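CG8862 (Drosophila melanogaster, PDB 3ISM) is an endonuclease of the DNA/RNA non-specific family that probably cleaves DNA and RNA with the help of a magnesium ion. Local coordinates at residues R34-R48 with Q77-N89. Numbering follows the deposited sequence.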
ATOM      1  N   ARG B  34      -2.725  18.264  -0.998  1.00 34.75           N
ATOM      2  CA  ARG B  34      -2.369  19.444  -1.773  0.50 34.37           C
ATOM      3  C   ARG B  34      -3.593  20.042  -2.450  1.00 33.92           C
ATOM      4  O   ARG B  34      -4.470  19.325  -2.921  1.00 33.61           O
ATOM      5  CB  ARG B  34      -1.315  19.094  -2.820  0.50 34.57           C
ATOM      6  CG  ARG B  34       0.114  18.979  -2.270  0.50 35.06           C
ATOM      7  CD  ARG B  34       1.109  18.532  -3.341  0.50 34.44           C
ATOM      8  NE  ARG B  34       1.217  19.503  -4.430  0.50 34.72           N
ATOM      9  CZ  ARG B  34       0.645  19.369  -5.626  0.50 34.87           C
ATOM     10  NH1 ARG B  34      -0.074  18.291  -5.914  0.50 35.08           N
ATOM     11  NH2 ARG B  34       0.805  20.311  -6.547  0.50 33.90           N
ATOM     12  N   SER B  35      -3.648  21.364  -2.496  1.00 33.30           N
ATOM     13  CA  SER B  35      -4.790  22.069  -3.062  0.50 32.75           C
ATOM     14  C   SER B  35      -4.432  22.705  -4.393  1.00 32.39           C
ATOM     15  O   SER B  35      -3.395  23.343  -4.510  1.00 32.18           O
ATOM     16  CB  SER B  35      -5.271  23.158  -2.096  0.50 32.92           C
ATOM     17  OG  SER B  35      -5.474  22.645  -0.790  0.50 32.79           O
ATOM     18  N   HIS B  36      -5.292  22.526  -5.382  1.00 31.80           N
ATOM     19  CA  HIS B  36      -5.187  23.289  -6.606  1.00 31.77           C
ATOM     20  C   HIS B  36      -6.336  24.297  -6.591  1.00 31.79           C
ATOM     21  O   HIS B  36      -7.056  24.415  -5.591  1.00 31.61           O
ATOM     22  CB  HIS B  36      -5.184  22.369  -7.836  1.00 31.70           C
ATOM     23  CG  HIS B  36      -3.967  21.502  -7.913  1.00 31.76           C
ATOM     24  ND1 HIS B  36      -2.796  21.916  -8.512  1.00 31.67           N
ATOM     25  CD2 HIS B  36      -3.716  20.271  -7.405  1.00 31.57           C
ATOM     26  CE1 HIS B  36      -1.885  20.966  -8.398  1.00 31.50           C
ATOM     27  NE2 HIS B  36      -2.415  19.959  -7.722  1.00 31.85           N
ATOM     28  N   SER B  37      -6.482  25.041  -7.674  1.00 32.00           N
ATOM     29  CA  SER B  37      -7.509  26.057  -7.777  1.00 32.29           C
ATOM     30  C   SER B  37      -8.943  25.538  -7.723  1.00 32.09           C
ATOM     31  O   SER B  37      -9.837  26.272  -7.306  1.00 32.59           O
ATOM     32  CB  SER B  37      -7.318  26.866  -9.052  1.00 32.63           C
ATOM     33  OG  SER B  37      -5.991  27.356  -9.153  1.00 34.11           O
ATOM     34  N   ASP B  38      -9.174  24.300  -8.153  1.00 31.54           N
ATOM     35  CA  ASP B  38     -10.549  23.783  -8.238  1.00 31.17           C
ATOM     36  C   ASP B  38     -10.669  22.295  -7.918  1.00 30.69           C
ATOM     37  O   ASP B  38     -11.714  21.692  -8.152  1.00 30.96           O
ATOM     38  CB  ASP B  38     -11.179  24.099  -9.605  1.00 31.02           C
ATOM     39  CG  ASP B  38     -12.714  24.082  -9.572  1.00 31.79           C
ATOM     40  OD1 ASP B  38     -13.306  24.609  -8.604  1.00 32.07           O
ATOM     41  OD2 ASP B  38     -13.337  23.558 -10.531  1.00 32.18           O
ATOM     42  N   TYR B  39      -9.607  21.705  -7.378  1.00 30.22           N
ATOM     43  CA  TYR B  39      -9.690  20.360  -6.799  1.00 29.99           C
ATOM     44  C   TYR B  39      -8.679  20.182  -5.675  1.00 30.01           C
ATOM     45  O   TYR B  39      -7.783  21.011  -5.503  1.00 30.34           O
ATOM     46  CB  TYR B  39      -9.568  19.251  -7.858  1.00 29.18           C
ATOM     47  CG  TYR B  39      -8.206  19.049  -8.508  1.00 29.03           C
ATOM     48  CD1 TYR B  39      -7.414  17.959  -8.168  1.00 29.13           C
ATOM     49  CD2 TYR B  39      -7.741  19.907  -9.502  1.00 28.04           C
ATOM     50  CE1 TYR B  39      -6.190  17.744  -8.775  1.00 28.90           C
ATOM     51  CE2 TYR B  39      -6.517  19.693 -10.120  1.00 26.96           C
ATOM     52  CZ  TYR B  39      -5.750  18.615  -9.754  1.00 28.65           C
ATOM     53  OH  TYR B  39      -4.522  18.387 -10.353  1.00 29.53           O
ATOM     54  N   VAL B  40      -8.861  19.123  -4.895  1.00 29.53           N
ATOM     55  CA  VAL B  40      -7.961  18.802  -3.788  1.00 30.40           C
ATOM     56  C   VAL B  40      -7.355  17.419  -4.040  1.00 30.83           C
ATOM     57  O   VAL B  40      -8.032  16.525  -4.542  1.00 30.75           O
ATOM     58  CB  VAL B  40      -8.686  18.877  -2.410  1.00 29.90           C
ATOM     59  CG1 VAL B  40      -7.731  18.562  -1.266  1.00 29.79           C
ATOM     60  CG2 VAL B  40      -9.295  20.265  -2.197  1.00 29.46           C
ATOM     61  N   LEU B  41      -6.077  17.259  -3.713  1.00 31.37           N
ATOM     62  CA  LEU B  41      -5.352  16.032  -4.015  1.00 32.27           C
ATOM     63  C   LEU B  41      -4.565  15.525  -2.813  1.00 32.00           C
ATOM     64  O   LEU B  41      -3.816  16.281  -2.211  1.00 32.65           O
ATOM     65  CB  LEU B  41      -4.402  16.281  -5.189  1.00 32.43           C
ATOM     66  CG  LEU B  41      -3.508  15.127  -5.669  1.00 34.70           C
ATOM     67  CD1 LEU B  41      -3.651  15.007  -7.178  1.00 35.74           C
ATOM     68  CD2 LEU B  41      -2.067  15.360  -5.317  1.00 36.46           C
ATOM     69  N   SER B  42      -4.724  14.243  -2.485  1.00 31.65           N
ATOM     70  CA  SER B  42      -3.850  13.578  -1.532  1.00 30.91           C
ATOM     71  C   SER B  42      -2.933  12.675  -2.346  1.00 30.39           C
ATOM     72  O   SER B  42      -3.412  11.845  -3.114  1.00 29.44           O
ATOM     73  CB  SER B  42      -4.661  12.777  -0.525  1.00 31.23           C
ATOM     74  OG  SER B  42      -3.871  11.857   0.221  1.00 33.93           O
ATOM     75  N   TYR B  43      -1.617  12.886  -2.220  1.00 29.50           N
ATOM     76  CA  TYR B  43      -0.647  12.195  -3.073  1.00 29.60           C
ATOM     77  C   TYR B  43      -0.012  11.012  -2.345  1.00 29.73           C
ATOM     78  O   TYR B  43       0.433  11.144  -1.190  1.00 29.26           O
ATOM     79  CB  TYR B  43       0.460  13.148  -3.533  1.00 28.70           C
ATOM     80  CG  TYR B  43       1.343  12.571  -4.619  1.00 28.49           C
ATOM     81  CD1 TYR B  43       0.819  12.267  -5.885  1.00 27.07           C
ATOM     82  CD2 TYR B  43       2.696  12.308  -4.384  1.00 26.47           C
ATOM     83  CE1 TYR B  43       1.636  11.731  -6.895  1.00 26.24           C
ATOM     84  CE2 TYR B  43       3.521  11.770  -5.382  1.00 23.93           C
ATOM     85  CZ  TYR B  43       2.977  11.493  -6.638  1.00 26.92           C
ATOM     86  OH  TYR B  43       3.775  10.989  -7.641  1.00 28.03           O
ATOM     87  N   ASP B  44       0.029   9.874  -3.023  1.00 29.84           N
ATOM     88  CA  ASP B  44       0.649   8.668  -2.470  1.00 31.16           C
ATOM     89  C   ASP B  44       2.091   8.606  -2.987  1.00 31.15           C
ATOM     90  O   ASP B  44       2.327   8.182  -4.118  1.00 31.66           O
ATOM     91  CB  ASP B  44      -0.159   7.437  -2.899  1.00 31.52           C
ATOM     92  CG  ASP B  44       0.353   6.140  -2.290  1.00 33.91           C
ATOM     93  OD1 ASP B  44       1.432   6.152  -1.667  1.00 35.16           O
ATOM     94  OD2 ASP B  44      -0.345   5.104  -2.423  1.00 34.14           O
ATOM     95  N   ARG B  45       3.035   9.074  -2.165  1.00 30.67           N
ATOM     96  CA  ARG B  45       4.456   9.124  -2.537  1.00 31.05           C
ATOM     97  C   ARG B  45       5.090   7.757  -2.831  1.00 31.37           C
ATOM     98  O   ARG B  45       6.019   7.673  -3.627  1.00 30.82           O
ATOM     99  CB  ARG B  45       5.274   9.854  -1.479  1.00 30.23           C
ATOM    100  CG  ARG B  45       4.995  11.353  -1.443  1.00 29.78           C
ATOM    101  CD  ARG B  45       5.761  12.032  -0.320  1.00 29.42           C
ATOM    102  NE  ARG B  45       5.310  11.603   1.003  1.00 31.79           N
ATOM    103  CZ  ARG B  45       5.967  11.864   2.137  1.00 31.59           C
ATOM    104  NH1 ARG B  45       7.117  12.529   2.110  1.00 31.03           N
ATOM    105  NH2 ARG B  45       5.472  11.465   3.299  1.00 30.42           N
ATOM    106  N   ARG B  46       4.583   6.719  -2.176  1.00 31.42           N
ATOM    107  CA  ARG B  46       5.051   5.360  -2.346  1.00 32.26           C
ATOM    108  C   ARG B  46       4.651   4.805  -3.715  1.00 32.64           C
ATOM    109  O   ARG B  46       5.429   4.102  -4.368  1.00 33.29           O
ATOM    110  CB  ARG B  46       4.422   4.483  -1.265  1.00 32.88           C
ATOM    111  CG  ARG B  46       4.924   3.036  -1.313  1.00 34.68           C
ATOM    112  CD  ARG B  46       4.686   2.317  -0.018  1.00 37.79           C
ATOM    113  NE  ARG B  46       3.276   2.007   0.233  1.00 39.69           N
ATOM    114  CZ  ARG B  46       2.599   1.028  -0.378  1.00 43.90           C
ATOM    115  NH1 ARG B  46       3.170   0.246  -1.285  1.00 43.69           N
ATOM    116  NH2 ARG B  46       1.328   0.819  -0.082  1.00 45.21           N
ATOM    117  N   ASN B  47       3.436   5.130  -4.148  1.00 31.81           N
ATOM    118  CA  ASN B  47       2.885   4.557  -5.369  1.00 31.27           C
ATOM    119  C   ASN B  47       3.002   5.479  -6.568  1.00 30.66           C
ATOM    120  O   ASN B  47       2.815   5.057  -7.708  1.00 31.12           O
ATOM    121  CB  ASN B  47       1.444   4.107  -5.124  1.00 31.17           C
ATOM    122  CG  ASN B  47       1.381   2.774  -4.353  1.00 32.62           C
ATOM    123  OD1 ASN B  47       2.200   1.887  -4.587  1.00 33.81           O
ATOM    124  ND2 ASN B  47       0.396   2.626  -3.466  1.00 32.48           N
ATOM    125  N   ARG B  48       3.362   6.728  -6.295  1.00 30.34           N
ATOM    126  CA  ARG B  48       3.564   7.758  -7.327  1.00 30.33           C
ATOM    127  C   ARG B  48       2.268   8.100  -8.094  1.00 30.06           C
ATOM    128  O   ARG B  48       2.321   8.433  -9.286  1.00 29.66           O
ATOM    129  CB  ARG B  48       4.725   7.402  -8.276  1.00 30.36           C
ATOM    130  CG  ARG B  48       6.151   7.632  -7.719  1.00 31.06           C
ATOM    131  CD  ARG B  48       6.512   6.635  -6.654  1.00 33.15           C
ATOM    132  NE  ARG B  48       7.881   6.116  -6.731  1.00 34.17           N
ATOM    133  CZ  ARG B  48       8.647   5.875  -5.666  1.00 33.03           C
ATOM    134  NH1 ARG B  48       8.202   6.146  -4.446  1.00 29.02           N
ATOM    135  NH2 ARG B  48       9.873   5.377  -5.817  1.00 33.83           N
ATOM    136  N   GLN B  77       5.398  17.083 -15.201  1.00 31.40           N
ATOM    137  CA  GLN B  77       5.826  16.744 -13.835  1.00 31.49           C
ATOM    138  C   GLN B  77       5.372  17.812 -12.838  1.00 31.35           C
ATOM    139  O   GLN B  77       5.318  19.000 -13.164  1.00 31.77           O
ATOM    140  CB  GLN B  77       7.352  16.555 -13.749  1.00 31.49           C
ATOM    141  CG  GLN B  77       8.165  17.864 -13.848  1.00 30.80           C
ATOM    142  CD  GLN B  77       9.640  17.703 -13.486  1.00 31.54           C
ATOM    143  OE1 GLN B  77      10.021  16.792 -12.754  1.00 31.80           O
ATOM    144  NE2 GLN B  77      10.471  18.615 -13.982  1.00 33.59           N
ATOM    145  N   ASP B  78       5.034  17.373 -11.638  1.00 31.21           N
ATOM    146  CA  ASP B  78       4.649  18.270 -10.547  1.00 31.84           C
ATOM    147  C   ASP B  78       5.879  18.592  -9.674  1.00 31.74           C
ATOM    148  O   ASP B  78       6.357  17.739  -8.909  1.00 31.13           O
ATOM    149  CB  ASP B  78       3.542  17.619  -9.708  1.00 31.43           C
ATOM    150  CG  ASP B  78       3.001  18.547  -8.628  1.00 32.35           C
ATOM    151  OD1 ASP B  78       3.621  19.600  -8.355  1.00 31.68           O
ATOM    152  OD2 ASP B  78       1.941  18.216  -8.057  1.00 32.22           O
ATOM    153  N   GLU B  79       6.348  19.831  -9.776  1.00 31.92           N
ATOM    154  CA  GLU B  79       7.589  20.263  -9.142  0.50 32.49           C
ATOM    155  C   GLU B  79       7.409  20.549  -7.661  1.00 32.60           C
ATOM    156  O   GLU B  79       8.380  20.747  -6.933  1.00 33.27           O
ATOM    157  CB  GLU B  79       8.152  21.499  -9.857  0.50 32.46           C
ATOM    158  CG  GLU B  79       8.830  21.177 -11.178  0.50 33.27           C
ATOM    159  CD  GLU B  79       8.968  22.380 -12.088  0.50 34.98           C
ATOM    160  OE1 GLU B  79       8.559  23.494 -11.689  0.50 36.27           O
ATOM    161  OE2 GLU B  79       9.478  22.208 -13.215  0.50 35.60           O
ATOM    162  N   SER B  80       6.165  20.577  -7.206  1.00 32.77           N
ATOM    163  CA  SER B  80       5.931  20.717  -5.776  1.00 33.05           C
ATOM    164  C   SER B  80       6.080  19.369  -5.054  1.00 32.55           C
ATOM    165  O   SER B  80       6.023  19.332  -3.823  1.00 33.03           O
ATOM    166  CB  SER B  80       4.558  21.315  -5.508  1.00 33.21           C
ATOM    167  OG  SER B  80       3.563  20.338  -5.715  1.00 35.26           O
ATOM    168  N   ILE B  81       6.273  18.276  -5.806  1.00 31.72           N
ATOM    169  CA  ILE B  81       6.559  16.942  -5.215  1.00 30.71           C
ATOM    170  C   ILE B  81       8.083  16.709  -5.197  1.00 30.81           C
ATOM    171  O   ILE B  81       8.774  17.017  -6.184  1.00 30.25           O
ATOM    172  CB  ILE B  81       5.905  15.762  -6.016  1.00 30.74           C
ATOM    173  CG1 ILE B  81       4.405  15.996  -6.307  1.00 30.48           C
ATOM    174  CG2 ILE B  81       6.120  14.422  -5.312  1.00 29.26           C
ATOM    175  CD1 ILE B  81       3.531  15.992  -5.095  1.00 30.54           C
ATOM    176  N   HIS B  82       8.603  16.179  -4.087  1.00 30.21           N
ATOM    177  CA  HIS B  82      10.034  15.849  -3.965  1.00 30.33           C
ATOM    178  C   HIS B  82      10.427  14.934  -5.145  1.00 30.02           C
ATOM    179  O   HIS B  82       9.667  14.032  -5.496  1.00 29.60           O
ATOM    180  CB  HIS B  82      10.295  15.170  -2.593  1.00 29.94           C
ATOM    181  CG  HIS B  82      11.745  14.921  -2.284  1.00 30.64           C
ATOM    182  ND1 HIS B  82      12.473  13.904  -2.869  1.00 29.55           N
ATOM    183  CD2 HIS B  82      12.598  15.550  -1.437  1.00 31.19           C
ATOM    184  CE1 HIS B  82      13.715  13.934  -2.416  1.00 31.33           C
ATOM    185  NE2 HIS B  82      13.818  14.920  -1.544  1.00 31.68           N
ATOM    186  N   PRO B  83      11.592  15.185  -5.781  1.00 29.89           N
ATOM    187  CA  PRO B  83      12.030  14.399  -6.951  1.00 30.36           C
ATOM    188  C   PRO B  83      11.989  12.866  -6.800  1.00 30.54           C
ATOM    189  O   PRO B  83      11.764  12.167  -7.798  1.00 30.60           O
ATOM    190  CB  PRO B  83      13.456  14.896  -7.201  1.00 30.67           C
ATOM    191  CG  PRO B  83      13.436  16.307  -6.693  1.00 30.42           C
ATOM    192  CD  PRO B  83      12.548  16.263  -5.465  1.00 30.40           C
ATOM    193  N   PHE B  84      12.140  12.356  -5.576  1.00 30.05           N
ATOM    194  CA  PHE B  84      12.130  10.902  -5.333  1.00 29.75           C
ATOM    195  C   PHE B  84      10.776  10.315  -5.627  1.00 29.69           C
ATOM    196  O   PHE B  84      10.668   9.141  -5.944  1.00 28.88           O
ATOM    197  CB  PHE B  84      12.443  10.574  -3.862  1.00 30.33           C
ATOM    198  CG  PHE B  84      13.898  10.717  -3.480  1.00 30.66           C
ATOM    199  CD1 PHE B  84      14.840  11.240  -4.368  1.00 32.39           C
ATOM    200  CD2 PHE B  84      14.306  10.378  -2.198  1.00 31.61           C
ATOM    201  CE1 PHE B  84      16.186  11.388  -3.984  1.00 33.23           C
ATOM    202  CE2 PHE B  84      15.615  10.521  -1.800  1.00 31.90           C
ATOM    203  CZ  PHE B  84      16.571  11.025  -2.692  1.00 33.04           C
ATOM    204  N   PHE B  85       9.722  11.126  -5.497  1.00 29.66           N
ATOM    205  CA  PHE B  85       8.356  10.570  -5.537  1.00 29.20           C
ATOM    206  C   PHE B  85       7.509  11.055  -6.712  1.00 29.22           C
ATOM    207  O   PHE B  85       6.304  10.808  -6.738  1.00 28.37           O
ATOM    208  CB  PHE B  85       7.627  10.850  -4.217  1.00 28.76           C
ATOM    209  CG  PHE B  85       8.491  10.662  -2.999  1.00 28.08           C
ATOM    210  CD1 PHE B  85       9.061   9.418  -2.715  1.00 26.00           C
ATOM    211  CD2 PHE B  85       8.740  11.728  -2.144  1.00 28.54           C
ATOM    212  CE1 PHE B  85       9.882   9.247  -1.596  1.00 26.88           C
ATOM    213  CE2 PHE B  85       9.556  11.563  -1.011  1.00 28.86           C
ATOM    214  CZ  PHE B  85      10.125  10.327  -0.741  1.00 26.68           C
ATOM    215  N   ARG B  86       8.143  11.733  -7.670  1.00 29.69           N
ATOM    216  CA  ARG B  86       7.450  12.241  -8.861  1.00 30.70           C
ATOM    217  C   ARG B  86       7.319  11.199  -9.945  1.00 31.16           C
ATOM    218  O   ARG B  86       8.311  10.580 -10.324  1.00 32.48           O
ATOM    219  CB  ARG B  86       8.247  13.349  -9.494  1.00 30.51           C
ATOM    220  CG  ARG B  86       7.968  14.703  -8.982  1.00 31.01           C
ATOM    221  CD  ARG B  86       8.943  15.674  -9.608  1.00 29.17           C
ATOM    222  NE  ARG B  86       9.386  16.636  -8.612  1.00 27.45           N
ATOM    223  CZ  ARG B  86      10.324  17.547  -8.815  1.00 28.55           C
ATOM    224  NH1 ARG B  86      10.923  17.639  -9.994  1.00 26.53           N
ATOM    225  NH2 ARG B  86      10.637  18.379  -7.831  1.00 30.76           N
ATOM    226  N   SER B  87       6.120  11.030 -10.484  1.00 30.61           N
ATOM    227  CA  SER B  87       6.006  10.349 -11.770  1.00 29.89           C
ATOM    228  C   SER B  87       6.440  11.291 -12.900  1.00 29.41           C
ATOM    229  O   SER B  87       6.304  12.533 -12.801  1.00 29.00           O
ATOM    230  CB  SER B  87       4.596   9.812 -12.014  1.00 29.60           C
ATOM    231  OG  SER B  87       3.626  10.839 -11.876  1.00 31.07           O
ATOM    232  N   GLN B  88       6.984  10.688 -13.958  1.00 28.76           N
ATOM    233  CA  GLN B  88       7.459  11.410 -15.119  1.00 28.84           C
ATOM    234  C   GLN B  88       6.838  10.826 -16.379  1.00 28.69           C
ATOM    235  O   GLN B  88       6.439   9.659 -16.404  1.00 28.58           O
ATOM    236  CB  GLN B  88       8.990  11.334 -15.194  1.00 28.99           C
ATOM    237  CG  GLN B  88       9.717  11.951 -13.979  1.00 29.45           C
ATOM    238  CD  GLN B  88       9.743  13.489 -14.015  1.00 30.77           C
ATOM    239  OE1 GLN B  88       9.507  14.105 -15.059  1.00 28.24           O
ATOM    240  NE2 GLN B  88      10.044  14.106 -12.872  1.00 30.51           N
ATOM    241  N   ASN B  89       6.755  11.634 -17.428  1.00 28.90           N
ATOM    242  CA  ASN B  89       6.319  11.140 -18.740  1.00 29.01           C
ATOM    243  C   ASN B  89       7.098   9.898 -19.195  1.00 29.12           C
ATOM    244  O   ASN B  89       6.498   8.975 -19.748  1.00 28.91           O
ATOM    245  CB  ASN B  89       6.356  12.247 -19.806  1.00 28.29           C
ATOM    246  CG  ASN B  89       5.185  13.210 -19.680  1.00 28.13           C
ATOM    247  OD1 ASN B  89       4.070  12.814 -19.333  1.00 26.31           O
ATOM    248  ND2 ASN B  89       5.435  14.484 -19.954  1.00 25.70           N
TER
HETATM  249  O   HOH W   1       3.726  12.627  -9.903  1.00 16.77           O
HETATM  250  O   HOH W   2       1.370   9.207 -11.689  1.00 17.18           O
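Tyr43 and Arg34 reach from the edge hairpin of the central mixed sheet, strands 33-35 and 40-44, into the irregular loop 77-89 of this His-Me finger nuclease. Among the polar contacts, Tyr43 OH donates to Phe85 O at 2.7 Å, in the carbonyl plane. Tyrosine suits this place: its ring gives the length to reach that carbonyl and a face for Ile81, and its hydroxyl also accepts from water 1, which takes the N-H of Ser87. In the modelled conformer of Arg34, NH2 forms a salt bridge with Asp78 OD2 at 2.8 Å, the oxygen over one guanidinium face, the two planes 65° apart. Ser122 also bonds OD2, while Asp78 OD1 accepts from Ser80 N, which makes an Asx turn, and from Ser80 OG.

Among the apolar contacts, Ile81 packs between Arg34 and Tyr43. A chi1 of -169° swings the Tyr43 ring beside the carbonyl carbon, one face toward Ile81 CD1, a CH-pi contact 4.2 Å from the centroid; branched isoleucine also sets CG2 against CE2. Past the strand's end, Arg45 lays CB over a Phe85 ring face and sends NH2 to Pro28 O of the second subunit.

At that ring's edge the contact is polar again: Arg48, bent at chi2 and chi3, brings NH1 3.8 Å from Phe85 CD1, and within 34-48 NH1 donates to Arg45 O at 2.8 Å.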